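Side-chain contacts in importin-95 (Chaetomium thermophilum, PDB 4XRI), which belongs to the importin-beta family of HEAT-repeat transport receptors, imports protein cargo into the nucleus and probably binds a small GTPase: residues P376-Q379 / F380-N384; P414-K417 / T418-P422; I424-M427 / E428-S431; L442-I445 / T446-C449; A452-P455 / N456-L459. The protein carries 2 engineered substitutions. One frame throughout, in Å; residues are numbered along the deposited sequence.

How the interactions relate
Interaction 1 lies on helix 374-384 and touches interaction 2, on helix 409-425, through isoleucine packing. Interactions 2 and 3 share helix 409-425, the first within the helix and the second at its C-terminal end. Interaction 4, in the C-terminal half of helix 432-449, is the buried one, whereas interaction 3 is a surface turn; interactions 1, 2 and 5 are partly buried. Chemistry follows place: threonine hydroxyls bond backbone carbonyls in 2 and 4, an aspartate closes an Asx turn in 3, and 5 starts helix 455-472 with a proline and backbone bonds. Apolar side chains of interactions 2 and 4 meet those of interaction 5 where the loop before helix 455-472 packs on helices 409-425 and 432-449.

Interaction 1: P376-Q379 / F380-N384; sequences PVIQ and FVEHN
Gln379 and His383 meet one turn apart on the outer side of helix 374-384. The glutamine starts with CG anti to its N (chi1 -179°) and runs on extended, which lays its aliphatic part against the imidazole: CG comes to 3.5 Å from His383 CE1. The terminal amide does not stack; its plane is turned 65° from that of the ring. What does lie over the imidazole is backbone: Gln379 O sits 3.0 Å above one face, displaced toward the rim near His383 CG, and the same oxygen accepts the His383 N-H.

On the next flank Ile378 and Glu382 lie at a slant to each other. Here the branch methyl CG2 of Ile378 approaches Glu382 OE2 at 3.5 Å, a contact of apolar carbon with carboxylate rather than a polar bond. On the buried side Val377 CG1 rests on Val381 CG2 at 4.0 Å, and the Val377 carbonyl takes the Val381 N-H in a bond of 2.8 Å from N to O. Val377 also packs on Val333 of helix 324-340 and Ala399 of helix 390-402, with Phe380 on Leu337 and Ala395.

Regular i to i+4 backbone bonds therefore carry the polar load of this turn, while its side chains add van der Waals contact: apolar toward the neighbouring helices, mixed where Gln379, Glu382 and His383 face outward.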
loop_
_atom_site.group_PDB
_atom_site.type_symbol
_atom_site.label_atom_id
_atom_site.label_comp_id
_atom_site.label_asym_id
_atom_site.label_seq_id
_atom_site.Cartn_x
_atom_site.Cartn_y
_atom_site.Cartn_z
ATOM N N PRO A 376 -15.557 17.322 -23.350
ATOM C CA PRO A 376 -16.779 17.326 -22.532
ATOM C C PRO A 376 -16.591 17.957 -21.152
ATOM O O PRO A 376 -17.541 18.519 -20.609
ATOM C CB PRO A 376 -17.120 15.834 -22.403
ATOM C CG PRO A 376 -15.837 15.128 -22.623
ATOM C CD PRO A 376 -15.108 15.947 -23.642
ATOM N N VAL A 377 -15.388 17.865 -20.595
ATOM C CA VAL A 377 -15.117 18.446 -19.285
ATOM C C VAL A 377 -15.046 19.968 -19.372
ATOM O O VAL A 377 -15.628 20.673 -18.546
ATOM C CB VAL A 377 -13.808 17.899 -18.684
ATOM C CG1 VAL A 377 -13.456 18.643 -17.407
ATOM C CG2 VAL A 377 -13.935 16.408 -18.414
ATOM N N ILE A 378 -14.340 20.470 -20.380
ATOM C CA ILE A 378 -14.205 21.910 -20.574
ATOM C C ILE A 378 -15.562 22.555 -20.854
ATOM O O ILE A 378 -15.848 23.654 -20.373
ATOM C CB ILE A 378 -13.218 22.229 -21.718
ATOM C CG1 ILE A 378 -11.793 21.884 -21.283
ATOM C CG2 ILE A 378 -13.289 23.693 -22.110
ATOM C CD1 ILE A 378 -11.402 22.495 -19.954
ATOM N N GLN A 379 -16.405 21.860 -21.612
ATOM C CA GLN A 379 -17.762 22.334 -21.859
ATOM C C GLN A 379 -18.513 22.481 -20.542
ATOM O O GLN A 379 -19.224 23.461 -20.323
ATOM C CB GLN A 379 -18.520 21.384 -22.788
ATOM C CG GLN A 379 -19.931 21.845 -23.102
ATOM C CD GLN A 379 -20.723 20.828 -23.900
ATOM O OE1 GLN A 379 -20.444 19.630 -23.855
ATOM N NE2 GLN A 379 -21.719 21.304 -24.639
ATOM N N PHE A 380 -18.338 21.498 -19.666
ATOM C CA PHE A 380 -18.999 21.488 -18.366
ATOM C C PHE A 380 -18.465 22.580 -17.444
ATOM O O PHE A 380 -19.233 23.237 -16.740
ATOM C CB PHE A 380 -18.830 20.118 -17.705
ATOM C CG PHE A 380 -19.452 20.016 -16.342
ATOM C CD1 PHE A 380 -20.784 19.669 -16.200
ATOM C CD2 PHE A 380 -18.700 20.246 -15.202
ATOM C CE1 PHE A 380 -21.359 19.566 -14.948
ATOM C CE2 PHE A 380 -19.270 20.147 -13.947
ATOM C CZ PHE A 380 -20.601 19.805 -13.820
ATOM N N VAL A 381 -17.148 22.761 -17.447
ATOM C CA VAL A 381 -16.504 23.743 -16.580
ATOM C C VAL A 381 -16.889 25.165 -16.976
ATOM O O VAL A 381 -17.156 26.005 -16.117
ATOM C CB VAL A 381 -14.964 23.603 -16.607
ATOM C CG1 VAL A 381 -14.304 24.735 -15.830
ATOM C CG2 VAL A 381 -14.548 22.261 -16.037
ATOM N N GLU A 382 -16.924 25.430 -18.278
ATOM C CA GLU A 382 -17.303 26.751 -18.769
ATOM C C GLU A 382 -18.758 27.072 -18.431
ATOM O O GLU A 382 -19.084 28.198 -18.054
ATOM C CB GLU A 382 -17.083 26.857 -20.281
ATOM C CG GLU A 382 -15.624 26.828 -20.711
ATOM C CD GLU A 382 -15.417 27.385 -22.110
ATOM O OE1 GLU A 382 -16.043 28.416 -22.439
ATOM O OE2 GLU A 382 -14.632 26.794 -22.882
ATOM N N HIS A 383 -19.622 26.070 -18.557
ATOM C CA HIS A 383 -21.047 26.236 -18.285
ATOM C C HIS A 383 -21.350 26.542 -16.821
ATOM O O HIS A 383 -22.322 27.233 -16.517
ATOM C CB HIS A 383 -21.822 24.977 -18.692
ATOM C CG HIS A 383 -21.930 24.774 -20.170
ATOM N ND1 HIS A 383 -22.656 23.743 -20.727
ATOM C CD2 HIS A 383 -21.403 25.464 -21.211
ATOM C CE1 HIS A 383 -22.574 23.807 -22.042
ATOM N NE2 HIS A 383 -21.819 24.844 -22.362
ATOM N N ASN A 384 -20.525 26.021 -15.918
ATOM C CA ASN A 384 -20.896 25.961 -14.508
ATOM C C ASN A 384 -19.996 26.713 -13.536
ATOM O O ASN A 384 -20.300 26.790 -12.346
ATOM C CB ASN A 384 -20.960 24.499 -14.074
ATOM C CG ASN A 384 -22.160 23.781 -14.648
ATOM O OD1 ASN A 384 -23.291 24.235 -14.502
ATOM N ND2 ASN A 384 -21.918 22.661 -15.314
#

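Interaction 2: P414-K417 / T418-P422; sequences PIVK and TGMQP
Met420 stands one helical turn after Val416, on helix 409-425 of the HEAT-like repeat. Its CB lies over the preceding turn, 3.3 Å from Val416 O. From there CG is directed anti to the backbone N (chi1 -155°), away from the backbone of 414-417, and passes close by the imidazole of His458 at its CG. The chain then bends at chi2 (57°), which sets SD against two aliphatic neighbours that lie on the same side of it: Val416 CG1 at 4.2 Å in the same helix and Ile445 CG2 on helix 432-449. The terminal methyl touches the latter helix one turn earlier, Met420 CE packing on Leu442 CD2. One flexible side chain thus ties helix 409-425 to helices 432-449 and 455-472.

The exposed flank is polar. Thr418 turns its hydroxyl back along the helix, OG1 beside its own N, and gives a hydrogen bond of 2.8 Å from OG1 to Pro414 O. The same carbonyl oxygen accepts the Thr418 N-H from above its plane, so one acceptor is gripped by two donors of a single residue. Gly419 N bonds to Ile415 O and more weakly to Val416 O, a sign that the turn tightens here. A beta carbon on this glycine would fall close to Ile415 O.

Farther on, Pro422 brings no N-H to the helix and a kink marks its position, while a water accepts the N-H of the residue before it, with the water oxygen 2.9 Å from Gln421 N.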
loop_
_atom_site.group_PDB
_atom_site.type_symbol
_atom_site.label_atom_id
_atom_site.label_comp_id
_atom_site.label_asym_id
_atom_site.label_seq_id
_atom_site.Cartn_x
_atom_site.Cartn_y
_atom_site.Cartn_z
ATOM N N PRO A 414 -2.316 25.227 -22.908
ATOM C CA PRO A 414 -3.064 26.460 -23.186
ATOM C C PRO A 414 -4.356 26.572 -22.382
ATOM O O PRO A 414 -4.830 27.683 -22.147
ATOM C CB PRO A 414 -3.368 26.350 -24.683
ATOM C CG PRO A 414 -3.404 24.893 -24.947
ATOM C CD PRO A 414 -2.338 24.313 -24.066
ATOM N N ILE A 415 -4.918 25.441 -21.974
ATOM C CA ILE A 415 -6.139 25.447 -21.180
ATOM C C ILE A 415 -5.834 25.863 -19.747
ATOM O O ILE A 415 -6.623 26.562 -19.111
ATOM C CB ILE A 415 -6.821 24.070 -21.187
ATOM C CG1 ILE A 415 -6.996 23.580 -22.624
ATOM C CG2 ILE A 415 -8.163 24.133 -20.474
ATOM C CD1 ILE A 415 -7.680 22.244 -22.732
ATOM N N VAL A 416 -4.681 25.433 -19.246
ATOM C CA VAL A 416 -4.235 25.817 -17.913
ATOM C C VAL A 416 -3.935 27.310 -17.858
ATOM O O VAL A 416 -4.382 28.009 -16.947
ATOM C CB VAL A 416 -2.983 25.028 -17.487
ATOM C CG1 VAL A 416 -2.370 25.635 -16.234
ATOM C CG2 VAL A 416 -3.330 23.562 -17.268
ATOM N N LYS A 417 -3.174 27.788 -18.839
ATOM C CA LYS A 417 -2.855 29.209 -18.955
ATOM C C LYS A 417 -4.120 30.054 -19.015
ATOM O O LYS A 417 -4.216 31.094 -18.361
ATOM C CB LYS A 417 -1.994 29.465 -20.194
ATOM C CG LYS A 417 -0.510 29.236 -19.977
ATOM C CD LYS A 417 0.238 29.108 -21.293
ATOM C CE LYS A 417 1.726 28.896 -21.058
ATOM N NZ LYS A 417 2.445 28.511 -22.306
ATOM N N THR A 418 -5.089 29.597 -19.799
ATOM C CA THR A 418 -6.359 30.294 -19.946
ATOM C C THR A 418 -7.155 30.277 -18.644
ATOM O O THR A 418 -7.798 31.263 -18.282
ATOM C CB THR A 418 -7.208 29.671 -21.079
ATOM O OG1 THR A 418 -6.578 29.918 -22.342
ATOM C CG2 THR A 418 -8.611 30.260 -21.099
ATOM N N GLY A 419 -7.092 29.157 -17.932
ATOM C CA GLY A 419 -7.912 28.968 -16.750
ATOM C C GLY A 419 -7.257 29.308 -15.426
ATOM O O GLY A 419 -7.901 29.215 -14.380
ATOM N N MET A 420 -5.991 29.713 -15.459
ATOM C CA MET A 420 -5.240 29.950 -14.230
ATOM C C MET A 420 -5.822 31.098 -13.407
ATOM O O MET A 420 -6.125 30.929 -12.226
ATOM C CB MET A 420 -3.772 30.233 -14.543
ATOM C CG MET A 420 -2.838 29.899 -13.393
ATOM S SD MET A 420 -3.002 28.171 -12.907
ATOM C CE MET A 420 -2.156 28.172 -11.330
ATOM N N GLN A 421 -5.981 32.260 -14.033
ATOM C CA GLN A 421 -6.528 33.429 -13.346
ATOM C C GLN A 421 -7.977 33.246 -12.864
ATOM O O GLN A 421 -8.294 33.618 -11.734
ATOM C CB GLN A 421 -6.429 34.663 -14.247
ATOM C CG GLN A 421 -7.389 35.785 -13.892
ATOM C CD GLN A 421 -8.586 35.837 -14.822
ATOM O OE1 GLN A 421 -8.451 35.669 -16.035
ATOM N NE2 GLN A 421 -9.767 36.064 -14.258
ATOM N N PRO A 422 -8.868 32.680 -13.709
ATOM C CA PRO A 422 -10.221 32.462 -13.181
ATOM C C PRO A 422 -10.252 31.498 -12.000
ATOM O O PRO A 422 -11.017 31.710 -11.060
ATOM C CB PRO A 422 -10.974 31.872 -14.381
ATOM C CG PRO A 422 -10.240 32.372 -15.566
ATOM C CD PRO A 422 -8.804 32.386 -15.153
HETATM O O HOH W 1 -5.151 32.679 -16.785
#

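Interaction 3: I424-M427 / E428-S431; sequences IAMM and EDES
Asp429 folds back on the Met426 carbonyl where helix 409-425 gives way to the loop leading into helix 432-449. Backbone bonds shape this exit. Glu428 N reaches back three residues to Ala425 O at 3.1 Å, nearly straight at 165°, and Asp429 N does the same to Met426 O. Both donors stand well above the acceptor's carbonyl plane, as suits the tighter winding of a 3-10 turn. The bend also brings Asp429 CB to 3.2 Å from Met426 O.

Side-chain hydrogen bonding follows in the loop. Asp429 has CG anti to the backbone N (chi1 -163°), and OD2 accepts the N-H of Ser431 at 2.9 Å from N to O through its anti lone pair, closing an Asx turn. Its other oxygen, OD1, forms a salt bridge with Arg393 of helix 390-402. Ser431 is the N-cap of helix 432-449; its OG makes a weak bond to Val434 N and also binds a sulfate ion, probably from the crystallisation liquor.

Apolar packing belongs to the two methionines, which diverge from the turn. Met426 lies on Val397, Val434 and Thr438, and the twice-bent chain of Met427 runs toward helix 455-472, while its SD meets Leu442 CD1.

With one carboxylate oxygen on a loop N-H and the other on an arginine, Asp429 is likely to stay ionised and to fix the loop against the helix of Arg393, just ahead of the next helix.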
loop_
_atom_site.group_PDB
_atom_site.type_symbol
_atom_site.label_atom_id
_atom_site.label_comp_id
_atom_site.label_asym_id
_atom_site.label_seq_id
_atom_site.Cartn_x
_atom_site.Cartn_y
_atom_site.Cartn_z
ATOM N N ILE A 424 -7.853 30.970 -9.826
ATOM C CA ILE A 424 -7.293 31.667 -8.674
ATOM C C ILE A 424 -8.348 32.571 -8.046
ATOM O O ILE A 424 -8.434 32.692 -6.822
ATOM C CB ILE A 424 -6.056 32.498 -9.061
ATOM C CG1 ILE A 424 -4.892 31.574 -9.417
ATOM C CG2 ILE A 424 -5.645 33.420 -7.924
ATOM C CD1 ILE A 424 -3.652 32.306 -9.871
ATOM N N ALA A 425 -9.165 33.188 -8.892
ATOM C CA ALA A 425 -10.234 34.060 -8.426
ATOM C C ALA A 425 -11.273 33.276 -7.630
ATOM O O ALA A 425 -11.933 33.821 -6.746
ATOM C CB ALA A 425 -10.889 34.766 -9.601
ATOM N N MET A 426 -11.403 31.990 -7.943
ATOM C CA MET A 426 -12.369 31.121 -7.279
ATOM C C MET A 426 -12.028 30.909 -5.804
ATOM O O MET A 426 -12.846 30.404 -5.035
ATOM C CB MET A 426 -12.442 29.768 -7.992
ATOM C CG MET A 426 -13.825 29.131 -8.006
ATOM S SD MET A 426 -14.939 29.963 -9.150
ATOM C CE MET A 426 -13.820 30.291 -10.509
ATOM N N MET A 427 -10.817 31.297 -5.415
ATOM C CA MET A 427 -10.375 31.176 -4.031
ATOM C C MET A 427 -11.106 32.158 -3.121
ATOM O O MET A 427 -11.047 32.042 -1.898
ATOM C CB MET A 427 -8.863 31.394 -3.932
ATOM C CG MET A 427 -8.037 30.306 -4.600
ATOM S SD MET A 427 -7.968 28.789 -3.623
ATOM C CE MET A 427 -6.866 29.298 -2.307
ATOM N N GLU A 428 -11.795 33.125 -3.720
ATOM C CA GLU A 428 -12.564 34.100 -2.955
ATOM C C GLU A 428 -14.057 33.796 -3.000
ATOM O O GLU A 428 -14.887 34.662 -2.724
ATOM C CB GLU A 428 -12.302 35.515 -3.475
ATOM C CG GLU A 428 -10.960 36.088 -3.049
ATOM C CD GLU A 428 -10.866 36.289 -1.548
ATOM O OE1 GLU A 428 -11.907 36.563 -0.916
ATOM O OE2 GLU A 428 -9.751 36.168 -0.999
ATOM N N ASP A 429 -14.392 32.559 -3.351
ATOM C CA ASP A 429 -15.784 32.136 -3.426
ATOM C C ASP A 429 -16.413 32.112 -2.037
ATOM O O ASP A 429 -15.719 31.895 -1.044
ATOM C CB ASP A 429 -15.887 30.755 -4.080
ATOM C CG ASP A 429 -17.287 30.440 -4.563
ATOM O OD1 ASP A 429 -17.550 30.623 -5.770
ATOM O OD2 ASP A 429 -18.123 30.013 -3.739
ATOM N N GLU A 430 -17.720 32.344 -1.969
ATOM C CA GLU A 430 -18.433 32.321 -0.695
ATOM C C GLU A 430 -18.347 30.941 -0.063
ATOM O O GLU A 430 -18.024 30.800 1.116
ATOM C CB GLU A 430 -19.905 32.703 -0.871
ATOM C CG GLU A 430 -20.167 34.134 -1.285
ATOM C CD GLU A 430 -21.647 34.398 -1.505
ATOM O OE1 GLU A 430 -22.431 33.423 -1.518
ATOM O OE2 GLU A 430 -22.030 35.578 -1.654
ATOM N N SER A 431 -18.647 29.927 -0.866
ATOM C CA SER A 431 -18.690 28.549 -0.397
ATOM C C SER A 431 -17.311 28.037 -0.007
ATOM O O SER A 431 -16.352 28.162 -0.766
ATOM C CB SER A 431 -19.298 27.646 -1.470
ATOM O OG SER A 431 -19.273 26.285 -1.068
#

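Interaction 4: L442-I445 / T446-C449; sequences LGRI and TEAC
The carbonyl group of Leu442 is flanked on both faces by Thr446: OG1 comes to its oxygen from one side of the plane and the backbone N from the other. Each donor atom lies 3.0 Å from Leu442 O, the N-H pointing almost straight at 169°. The hydroxyl is brought there because OG1 stands beside its own N (chi1 -61°). Two other flat groups, the Arg444 guanidinium and the Glu447 carboxylate, stay apart, with 4.7 Å from NH1 to OE2. Arg444 curls away to give NE to Gly401 O, while Glu447 extends toward Trp482 and Asn486 of helix 477-490.

Regular helical bonds continue the turn, ending with Cys449 N on Ile445 O at 2.7 Å. On the inner face Ile445 packs against Val416 and Leu423 of helix 409-425. The Thr446 hydroxyl has the CD1 methyl of Ile453 beside it. A valine in place of Thr446 would probably leave Leu442 O with one donor instead of two and set an apolar methyl near that carbonyl.

In this buried stretch of helix 432-449 the threonine thus spends its hydroxyl proton on a carbonyl of its own helix, which lets this polar group lie among apolar neighbours such as Ile453.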
loop_
_atom_site.group_PDB
_atom_site.type_symbol
_atom_site.label_atom_id
_atom_site.label_comp_id
_atom_site.label_asym_id
_atom_site.label_seq_id
_atom_site.Cartn_x
_atom_site.Cartn_y
_atom_site.Cartn_z
ATOM N N LEU A 442 -5.870 23.517 -7.861
ATOM C CA LEU A 442 -4.648 24.265 -8.121
ATOM C C LEU A 442 -3.420 23.410 -7.832
ATOM O O LEU A 442 -2.389 23.551 -8.485
ATOM C CB LEU A 442 -4.617 25.549 -7.287
ATOM C CG LEU A 442 -5.552 26.666 -7.758
ATOM C CD1 LEU A 442 -5.722 27.726 -6.685
ATOM C CD2 LEU A 442 -5.019 27.282 -9.043
ATOM N N GLY A 443 -3.540 22.521 -6.852
ATOM C CA GLY A 443 -2.475 21.591 -6.533
ATOM C C GLY A 443 -2.320 20.557 -7.629
ATOM O O GLY A 443 -1.207 20.240 -8.041
ATOM N N ARG A 444 -3.449 20.032 -8.096
ATOM C CA ARG A 444 -3.468 19.111 -9.227
ATOM C C ARG A 444 -2.820 19.748 -10.450
ATOM O O ARG A 444 -2.049 19.105 -11.164
ATOM C CB ARG A 444 -4.905 18.684 -9.554
ATOM C CG ARG A 444 -5.534 17.754 -8.527
ATOM C CD ARG A 444 -5.121 16.309 -8.759
ATOM N NE ARG A 444 -5.693 15.763 -9.987
ATOM C CZ ARG A 444 -5.550 14.503 -10.386
ATOM N NH1 ARG A 444 -4.851 13.650 -9.651
ATOM N NH2 ARG A 444 -6.108 14.096 -11.518
ATOM N N ILE A 445 -3.134 21.020 -10.678
ATOM C CA ILE A 445 -2.607 21.755 -11.822
ATOM C C ILE A 445 -1.095 21.932 -11.738
ATOM O O ILE A 445 -0.374 21.630 -12.691
ATOM C CB ILE A 445 -3.273 23.138 -11.947
ATOM C CG1 ILE A 445 -4.682 22.989 -12.515
ATOM C CG2 ILE A 445 -2.445 24.059 -12.834
ATOM C CD1 ILE A 445 -5.362 24.301 -12.780
ATOM N N THR A 446 -0.623 22.424 -10.595
ATOM C CA THR A 446 0.807 22.599 -10.367
ATOM C C THR A 446 1.553 21.280 -10.535
ATOM O O THR A 446 2.596 21.217 -11.183
ATOM C CB THR A 446 1.091 23.155 -8.958
ATOM O OG1 THR A 446 0.472 24.438 -8.812
ATOM C CG2 THR A 446 2.589 23.287 -8.730
ATOM N N GLU A 447 0.994 20.228 -9.950
ATOM C CA GLU A 447 1.609 18.905 -9.961
ATOM C C GLU A 447 1.772 18.357 -11.374
ATOM O O GLU A 447 2.832 17.843 -11.734
ATOM C CB GLU A 447 0.776 17.935 -9.123
ATOM C CG GLU A 447 1.346 16.533 -9.022
ATOM C CD GLU A 447 0.459 15.616 -8.203
ATOM O OE1 GLU A 447 0.981 14.934 -7.295
ATOM O OE2 GLU A 447 -0.762 15.576 -8.469
ATOM N N ALA A 448 0.717 18.478 -12.171
ATOM C CA ALA A 448 0.699 17.885 -13.501
ATOM C C ALA A 448 1.246 18.823 -14.572
ATOM O O ALA A 448 1.851 18.371 -15.544
ATOM C CB ALA A 448 -0.716 17.456 -13.857
ATOM N N CYS A 449 1.032 20.125 -14.402
ATOM C CA CYS A 449 1.371 21.079 -15.455
ATOM C C CYS A 449 1.999 22.371 -14.939
ATOM O O CYS A 449 1.582 23.461 -15.330
ATOM C CB CYS A 449 0.123 21.422 -16.272
ATOM S SG CYS A 449 -0.772 19.998 -16.939
#

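Interaction 5: A452-P455 / N456-L459; sequences AIDP and NTHL
Pro455 and Leu459 meet across the first turn of helix 455-472, whose N-cap position is held by Asp454. The packed side is apolar. Leu459, with CG anti to its N (chi1 -166°), lays CD1 on Pro455 CB at 3.8 Å, and its own CB is only 3.1 Å from Pro455 O; both side chains also touch Phe491. On the neighbouring flank the branch methyl of Ile453 rests on the stem of the histidine, CG2 lying 3.9 Å from His458 CB. Ile453 also packs on Met420 of helix 409-425.

The outer side is looser. Asn456 and Thr457 are exposed, and Thr457 OG1 stays 3.7 Å from Asp454 OD2. The Thr457 methyl lies over the next residue instead, CG2 sitting 3.9 Å above the centre of the His458 ring.

Backbone bonds start the helix, which here includes a wider, pi-type turn. Asp454 O is shared by two successive N-H groups: Thr457 N approaches from above the carbonyl plane, whereas His458 N lies nearly in line with the C=O bond, 3.0 Å from Asp454 O with an N-H...O angle of 170°.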
loop_
_atom_site.group_PDB
_atom_site.type_symbol
_atom_site.label_atom_id
_atom_site.label_comp_id
_atom_site.label_asym_id
_atom_site.label_seq_id
_atom_site.Cartn_x
_atom_site.Cartn_y
_atom_site.Cartn_z
ATOM N N ALA A 452 3.120 24.942 -17.461
ATOM C CA ALA A 452 2.146 25.844 -18.063
ATOM C C ALA A 452 1.954 27.100 -17.220
ATOM O O ALA A 452 1.485 28.124 -17.714
ATOM C CB ALA A 452 0.820 25.134 -18.261
ATOM N N ILE A 453 2.311 27.013 -15.943
ATOM C CA ILE A 453 2.235 28.166 -15.055
ATOM C C ILE A 453 3.450 29.059 -15.246
ATOM O O ILE A 453 4.582 28.624 -15.036
ATOM C CB ILE A 453 2.158 27.750 -13.570
ATOM C CG1 ILE A 453 1.276 26.513 -13.393
ATOM C CG2 ILE A 453 1.668 28.910 -12.715
ATOM C CD1 ILE A 453 1.276 25.977 -11.979
ATOM N N ASP A 454 3.225 30.306 -15.645
ATOM C CA ASP A 454 4.326 31.253 -15.739
ATOM C C ASP A 454 4.486 31.990 -14.415
ATOM O O ASP A 454 3.534 32.590 -13.914
ATOM C CB ASP A 454 4.116 32.250 -16.878
ATOM C CG ASP A 454 5.384 33.012 -17.219
ATOM O OD1 ASP A 454 6.109 32.580 -18.141
ATOM O OD2 ASP A 454 5.663 34.034 -16.559
ATOM N N PRO A 455 5.698 31.936 -13.845
ATOM C CA PRO A 455 6.039 32.544 -12.554
ATOM C C PRO A 455 5.681 34.023 -12.486
ATOM O O PRO A 455 4.939 34.448 -11.604
ATOM C CB PRO A 455 7.557 32.350 -12.466
ATOM C CG PRO A 455 7.837 31.173 -13.332
ATOM C CD PRO A 455 6.853 31.256 -14.456
ATOM N N ASN A 456 6.201 34.789 -13.434
ATOM C CA ASN A 456 6.034 36.235 -13.457
ATOM C C ASN A 456 4.581 36.695 -13.411
ATOM O O ASN A 456 4.279 37.774 -12.900
ATOM C CB ASN A 456 6.707 36.798 -14.703
ATOM C CG ASN A 456 8.058 36.163 -14.965
ATOM O OD1 ASN A 456 8.304 35.621 -16.042
ATOM N ND2 ASN A 456 8.936 36.213 -13.971
ATOM N N THR A 457 3.683 35.867 -13.933
ATOM C CA THR A 457 2.278 36.240 -14.033
ATOM C C THR A 457 1.419 35.671 -12.904
ATOM O O THR A 457 0.664 36.403 -12.262
ATOM C CB THR A 457 1.679 35.785 -15.379
ATOM O OG1 THR A 457 2.569 36.136 -16.446
ATOM C CG2 THR A 457 0.328 36.444 -15.609
ATOM N N HIS A 458 1.537 34.369 -12.662
ATOM C CA HIS A 458 0.583 33.674 -11.799
ATOM C C HIS A 458 1.121 33.226 -10.439
ATOM O O HIS A 458 0.343 33.004 -9.512
ATOM C CB HIS A 458 0.027 32.449 -12.530
ATOM C CG HIS A 458 -0.816 32.780 -13.715
ATOM N ND1 HIS A 458 -1.864 33.683 -13.662
ATOM C CD2 HIS A 458 -0.791 32.329 -14.993
ATOM C CE1 HIS A 458 -2.431 33.775 -14.843
ATOM N NE2 HIS A 458 -1.796 32.957 -15.677
ATOM N N LEU A 459 2.438 33.094 -10.322
ATOM C CA LEU A 459 3.054 32.504 -9.131
ATOM C C LEU A 459 2.704 33.238 -7.838
ATOM O O LEU A 459 2.249 32.622 -6.876
ATOM C CB LEU A 459 4.575 32.453 -9.292
ATOM C CG LEU A 459 5.385 31.593 -8.320
ATOM C CD1 LEU A 459 6.561 30.962 -9.047
ATOM C CD2 LEU A 459 5.879 32.412 -7.137
#